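Local atomic coordinates of beta-agarase B (Zobellia galactanivorans, PDB entry 4ATF), a protein that hydrolyses the beta-1,4-linkages of agarose at random along the chain, with retention of the anomeric configuration and a tetramer as the main product. Residues A[68-73]-A[88-93]; A[284-287]-A[291-294]. The protein carries 1 engineered substitution. One frame throughout, in Å; residues are numbered along the deposited sequence.

Contact 1 (A[68-73]-A[88-93]); sequences LTEWKR and TRKPGS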
loop_
_atom_site.group_PDB
_atom_site.type_symbol
_atom_site.label_atom_id
_atom_site.label_comp_id
_atom_site.label_asym_id
_atom_site.label_seq_id
_atom_site.Cartn_x
_atom_site.Cartn_y
_atom_site.Cartn_z
ATOM N N LEU A 68 4.089 7.091 -14.963
ATOM C CA LEU A 68 4.612 8.474 -14.967
ATOM C C LEU A 68 5.210 8.864 -13.605
ATOM O O LEU A 68 5.619 10.014 -13.418
ATOM C CB LEU A 68 3.486 9.442 -15.282
ATOM C CG LEU A 68 2.878 9.349 -16.685
ATOM C CD1 LEU A 68 1.623 10.264 -16.829
ATOM C CD2 LEU A 68 3.973 9.663 -17.687
ATOM N N THR A 69 5.253 7.942 -12.646
ATOM C CA THR A 69 5.764 8.283 -11.271
ATOM C C THR A 69 7.258 8.682 -11.273
ATOM O O THR A 69 8.095 7.995 -11.909
ATOM C CB THR A 69 5.623 7.135 -10.277
ATOM O OG1 THR A 69 4.278 6.618 -10.321
ATOM C CG2 THR A 69 5.935 7.628 -8.879
ATOM N N GLU A 70 7.600 9.803 -10.599
ATOM C CA GLU A 70 9.041 10.029 -10.324
ATOM C C GLU A 70 9.127 10.421 -8.851
ATOM O O GLU A 70 8.820 11.583 -8.495
ATOM C CB GLU A 70 9.609 11.101 -11.273
ATOM C CG GLU A 70 11.092 11.416 -10.871
ATOM C CD GLU A 70 11.738 12.458 -11.804
ATOM O OE1 GLU A 70 12.192 12.048 -12.907
ATOM O OE2 GLU A 70 11.803 13.670 -11.429
ATOM N N TRP A 71 9.404 9.447 -7.979
ATOM C CA TRP A 71 9.391 9.740 -6.562
ATOM C C TRP A 71 10.457 10.767 -6.196
ATOM O O TRP A 71 11.554 10.765 -6.764
ATOM C CB TRP A 71 9.615 8.493 -5.716
ATOM C CG TRP A 71 8.376 7.566 -5.736
ATOM C CD1 TRP A 71 7.038 7.919 -5.567
ATOM C CD2 TRP A 71 8.395 6.158 -5.888
ATOM N NE1 TRP A 71 6.230 6.798 -5.610
ATOM C CE2 TRP A 71 7.040 5.700 -5.837
ATOM C CE3 TRP A 71 9.428 5.214 -6.078
ATOM C CZ2 TRP A 71 6.700 4.312 -5.948
ATOM C CZ3 TRP A 71 9.069 3.834 -6.188
ATOM C CH2 TRP A 71 7.727 3.420 -6.138
ATOM N N LYS A 72 10.164 11.575 -5.171
ATOM C CA LYS A 72 11.090 12.623 -4.645
ATOM C C LYS A 72 11.052 12.642 -3.129
ATOM O O LYS A 72 9.962 12.513 -2.506
ATOM C CB LYS A 72 10.647 14.000 -5.196
ATOM C CG LYS A 72 10.953 14.197 -6.697
ATOM C CD LYS A 72 12.519 14.334 -6.953
ATOM C CE LYS A 72 12.750 14.598 -8.418
ATOM N NZ LYS A 72 14.190 14.708 -8.797
ATOM N N ARG A 73 12.223 12.804 -2.508
ATOM C CA ARG A 73 12.323 12.929 -1.038
ATOM C C ARG A 73 11.479 14.098 -0.538
ATOM O O ARG A 73 10.851 13.986 0.481
ATOM C CB ARG A 73 13.782 13.105 -0.567
ATOM C CG ARG A 73 14.568 11.802 -0.743
ATOM C CD ARG A 73 16.012 11.960 -0.346
ATOM N NE ARG A 73 16.800 10.742 -0.642
ATOM C CZ ARG A 73 16.778 9.627 0.065
ATOM N NH1 ARG A 73 15.998 9.522 1.140
ATOM N NH2 ARG A 73 17.556 8.594 -0.315
ATOM N N THR A 88 3.130 16.812 -7.949
ATOM C CA THR A 88 3.244 17.992 -8.835
ATOM C C THR A 88 3.859 17.538 -10.161
ATOM O O THR A 88 4.707 16.615 -10.159
ATOM C CB THR A 88 4.103 19.106 -8.211
ATOM O OG1 THR A 88 5.388 18.559 -7.832
ATOM C CG2 THR A 88 3.371 19.705 -6.975
ATOM N N ARG A 89 3.433 18.141 -11.271
ATOM C CA ARG A 89 4.068 17.864 -12.586
ATOM C C ARG A 89 5.570 18.188 -12.571
ATOM O O ARG A 89 6.017 19.252 -12.081
ATOM C CB ARG A 89 3.391 18.677 -13.699
ATOM C CG ARG A 89 3.661 18.134 -15.116
ATOM C CD ARG A 89 2.252 17.924 -15.731
ATOM N NE ARG A 89 2.074 16.553 -15.768
ATOM C CZ ARG A 89 0.947 15.842 -15.874
ATOM N NH1 ARG A 89 -0.335 16.303 -15.931
ATOM N NH2 ARG A 89 1.176 14.563 -15.897
ATOM N N LYS A 90 6.371 17.248 -13.061
ATOM C CA LYS A 90 7.801 17.511 -13.214
ATOM C C LYS A 90 7.984 18.583 -14.276
ATOM O O LYS A 90 7.407 18.493 -15.366
ATOM C CB LYS A 90 8.559 16.227 -13.590
ATOM C CG LYS A 90 10.068 16.416 -13.810
ATOM C CD LYS A 90 10.741 15.066 -14.089
ATOM C CE LYS A 90 12.246 15.253 -14.434
ATOM N NZ LYS A 90 12.890 13.919 -14.703
ATOM N N PRO A 91 8.758 19.646 -13.975
ATOM C CA PRO A 91 8.836 20.705 -15.016
ATOM C C PRO A 91 9.386 20.151 -16.345
ATOM O O PRO A 91 10.351 19.362 -16.325
ATOM C CB PRO A 91 9.828 21.722 -14.408
ATOM C CG PRO A 91 9.684 21.495 -12.870
ATOM C CD PRO A 91 9.463 19.990 -12.726
ATOM N N GLY A 92 8.758 20.513 -17.471
ATOM C CA GLY A 92 9.202 20.078 -18.822
ATOM C C GLY A 92 8.884 18.622 -19.202
ATOM O O GLY A 92 9.451 18.087 -20.162
ATOM N N SER A 93 8.063 17.931 -18.428
ATOM C CA SER A 93 7.953 16.498 -18.622
ATOM C C SER A 93 6.500 16.079 -18.423
ATOM O O SER A 93 5.703 16.874 -17.856
ATOM C CB SER A 93 8.876 15.792 -17.607
ATOM O OG SER A 93 8.704 14.389 -17.641
#

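Contact 2 (A[284-287]-A[291-294]); sequences NELS and NNTF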
loop_
_atom_site.group_PDB
_atom_site.type_symbol
_atom_site.label_atom_id
_atom_site.label_comp_id
_atom_site.label_asym_id
_atom_site.label_seq_id
_atom_site.Cartn_x
_atom_site.Cartn_y
_atom_site.Cartn_z
ATOM N N ASN A 284 -4.845 20.639 -15.053
ATOM C CA ASN A 284 -5.966 21.260 -14.345
ATOM C C ASN A 284 -6.278 20.572 -12.982
ATOM O O ASN A 284 -6.500 21.236 -11.957
ATOM C CB ASN A 284 -7.222 21.279 -15.266
ATOM C CG ASN A 284 -8.364 22.150 -14.709
ATOM O OD1 ASN A 284 -8.147 23.257 -14.209
ATOM N ND2 ASN A 284 -9.576 21.639 -14.789
ATOM N N GLU A 285 -6.293 19.229 -12.970
ATOM C CA GLU A 285 -6.575 18.475 -11.758
ATOM C C GLU A 285 -5.449 18.585 -10.738
ATOM O O GLU A 285 -5.730 18.610 -9.520
ATOM C CB GLU A 285 -6.831 16.989 -12.070
ATOM C CG GLU A 285 -8.277 16.775 -12.781
ATOM C CD GLU A 285 -8.448 15.354 -13.234
ATOM O OE1 GLU A 285 -7.452 14.754 -13.747
ATOM O OE2 GLU A 285 -9.562 14.818 -13.104
ATOM N N LEU A 286 -4.201 18.647 -11.212
ATOM C CA LEU A 286 -3.062 18.810 -10.287
ATOM C C LEU A 286 -3.024 20.212 -9.622
ATOM O O LEU A 286 -2.349 20.385 -8.611
ATOM C CB LEU A 286 -1.707 18.572 -10.990
ATOM C CG LEU A 286 -1.452 17.108 -11.415
ATOM C CD1 LEU A 286 -0.097 16.990 -12.283
ATOM C CD2 LEU A 286 -1.421 16.163 -10.218
ATOM N N SER A 287 -3.691 21.195 -10.207
ATOM C CA SER A 287 -3.793 22.509 -9.598
ATOM C C SER A 287 -4.531 22.462 -8.224
ATOM O O SER A 287 -4.435 23.445 -7.440
ATOM C CB SER A 287 -4.434 23.544 -10.562
ATOM O OG SER A 287 -5.842 23.385 -10.559
ATOM N N ASN A 291 -6.682 17.704 -3.286
ATOM C CA ASN A 291 -7.187 16.502 -3.939
ATOM C C ASN A 291 -6.055 15.506 -4.204
ATOM O O ASN A 291 -6.302 14.300 -4.311
ATOM C CB ASN A 291 -7.868 16.822 -5.258
ATOM C CG ASN A 291 -9.256 17.427 -5.088
ATOM O OD1 ASN A 291 -9.890 17.313 -4.040
ATOM N ND2 ASN A 291 -9.736 18.096 -6.143
ATOM N N ASN A 292 -4.832 16.029 -4.348
ATOM C CA ASN A 292 -3.668 15.201 -4.598
ATOM C C ASN A 292 -2.708 15.085 -3.411
ATOM O O ASN A 292 -1.529 14.849 -3.593
ATOM C CB ASN A 292 -2.935 15.756 -5.826
ATOM C CG ASN A 292 -3.825 15.698 -7.050
ATOM O OD1 ASN A 292 -3.949 14.642 -7.648
ATOM N ND2 ASN A 292 -4.480 16.803 -7.387
ATOM N N THR A 293 -3.256 15.165 -2.201
ATOM C CA THR A 293 -2.510 14.963 -0.990
ATOM C C THR A 293 -3.078 13.726 -0.241
ATOM O O THR A 293 -4.257 13.680 0.087
ATOM C CB THR A 293 -2.557 16.241 -0.073
ATOM O OG1 THR A 293 -2.011 17.340 -0.801
ATOM C CG2 THR A 293 -1.732 16.052 1.201
ATOM N N PHE A 294 -2.219 12.750 0.010
ATOM C CA PHE A 294 -2.562 11.505 0.697
ATOM C C PHE A 294 -2.147 11.722 2.159
ATOM O O PHE A 294 -1.009 12.170 2.418
ATOM C CB PHE A 294 -1.778 10.357 0.034
ATOM C CG PHE A 294 -2.017 8.999 0.663
ATOM C CD1 PHE A 294 -3.288 8.652 1.201
ATOM C CD2 PHE A 294 -0.977 8.085 0.748
ATOM C CE1 PHE A 294 -3.504 7.376 1.812
ATOM C CE2 PHE A 294 -1.170 6.805 1.302
ATOM C CZ PHE A 294 -2.442 6.437 1.842
HETATM O O HOH W 1 -8.207 17.741 -8.644
#

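Contact 1 (A[68-73]-A[88-93])
Glu-70 and Lys-90 form a salt bridge at the protein surface, between the short strand 69-71 and the turn that follows strand 82-89. Strand 96-103 pairs with both strands, and the bridge joins Glu-70 of one to the turn after the other. Lys-90 NZ donates to Glu-70 OE1 at 2.7 Å and uses the syn lone pair of that oxygen. Both chains are extended, and they cross at about a right angle. With CG anti to the backbone N in Lys-90 (chi1 178°), the methylenes run past the carboxylate, and Lys-90 CD lies 3.2 Å from Glu-70 OE2. That second oxygen accepts from Asn-97 ND2 and has a long salt bridge to Lys-72 NZ, 3.7 Å away. Lys-90 opens a type II turn, closed by Ser-93 N bonding to Lys-90 O at 3.2 Å. A looser contact puts Leu-68 CD1 at the edge of the Arg-89 guanidinium, 4.4 Å from NH2. The polar end of Arg-89 is held by Asp-94 O and Asp-283. A methionine in place of Lys-90 would probably leave Glu-70 OE1 without its charged mate and the carboxylate less firmly fixed. Two lysines share one carboxylate here, which probably keeps Glu-70 ionised.

Contact 2 (A[284-287]-A[291-294])
Asn-292 and Glu-285 meet through a side-chain amide and a helix carbonyl. Asn-292 ND2 lies 3.1 Å from Glu-285 O, but the N-H to acceptor angle of 127° makes the bond weak. The stronger partner of this nitrogen is Asn-288 O, in the loop between the segments. Asn-292 OD1 accepts from Ser-122 OG. The buried amide therefore has polar partners at both ends, which should fix its rotation. The Glu-285 carboxylate leads away from Asn-292, with OE2 accepting from Glu-151 N and OE1 from Thr-282 N.

One water adds a second link. It donates to Glu-285 O at 2.8 Å and accepts from Asn-291 ND2 at 3.0 Å. Glu-285 O thus takes two donors, one direct and weak, the other the water.

These bonds close the short loop that leads from helix 283-286 into the long strand 293-306 of the GH16 beta-sandwich. Three residues lie between the segments. Within 284-287, Ser-287 OG donates to Asn-284 O at 2.6 Å, tilted 20° from the carbonyl plane. The backbone N of Ser-287 makes a weak bond to the same oxygen.

The nonpolar part is small. Leu-286 CG is anti to its carbonyl carbon (chi1 -69°), and this brings the CD2 branch back towards Asn-292. Leu-286 CD2 lies 3.9 Å from Asn-292 OD1 and 4.0 Å from Asn-292 CG. The two side chains cross at about a right angle. Asn-292 ND2 also sits 3.8 Å from Leu-286 CA.

Contact 1 comes first along the chain and closes well before contact 2 opens. Their centres are 13 Å apart, on the same side of the chain's centre. Strands 82-89 and 293-306 are antiparallel neighbours in the GH16 fold. Contact 1 uses the end of the first, and contact 2 the start of the second. The contacts also touch directly: Arg-89 NH1 packs 3.7 Å from Leu-286 CD1. The Arg-89 salt bridge to Asp-283 ties the end of strand 82-89 to the start of helix 283-286. A surface contact and a buried one thus meet at one arginine. Between side chains, substrate-binding Glu-262 is about 9 Å from Leu-68 and about 12 Å from Asn-292. The Leu-68 side chain is about 13 Å from a bound galactose.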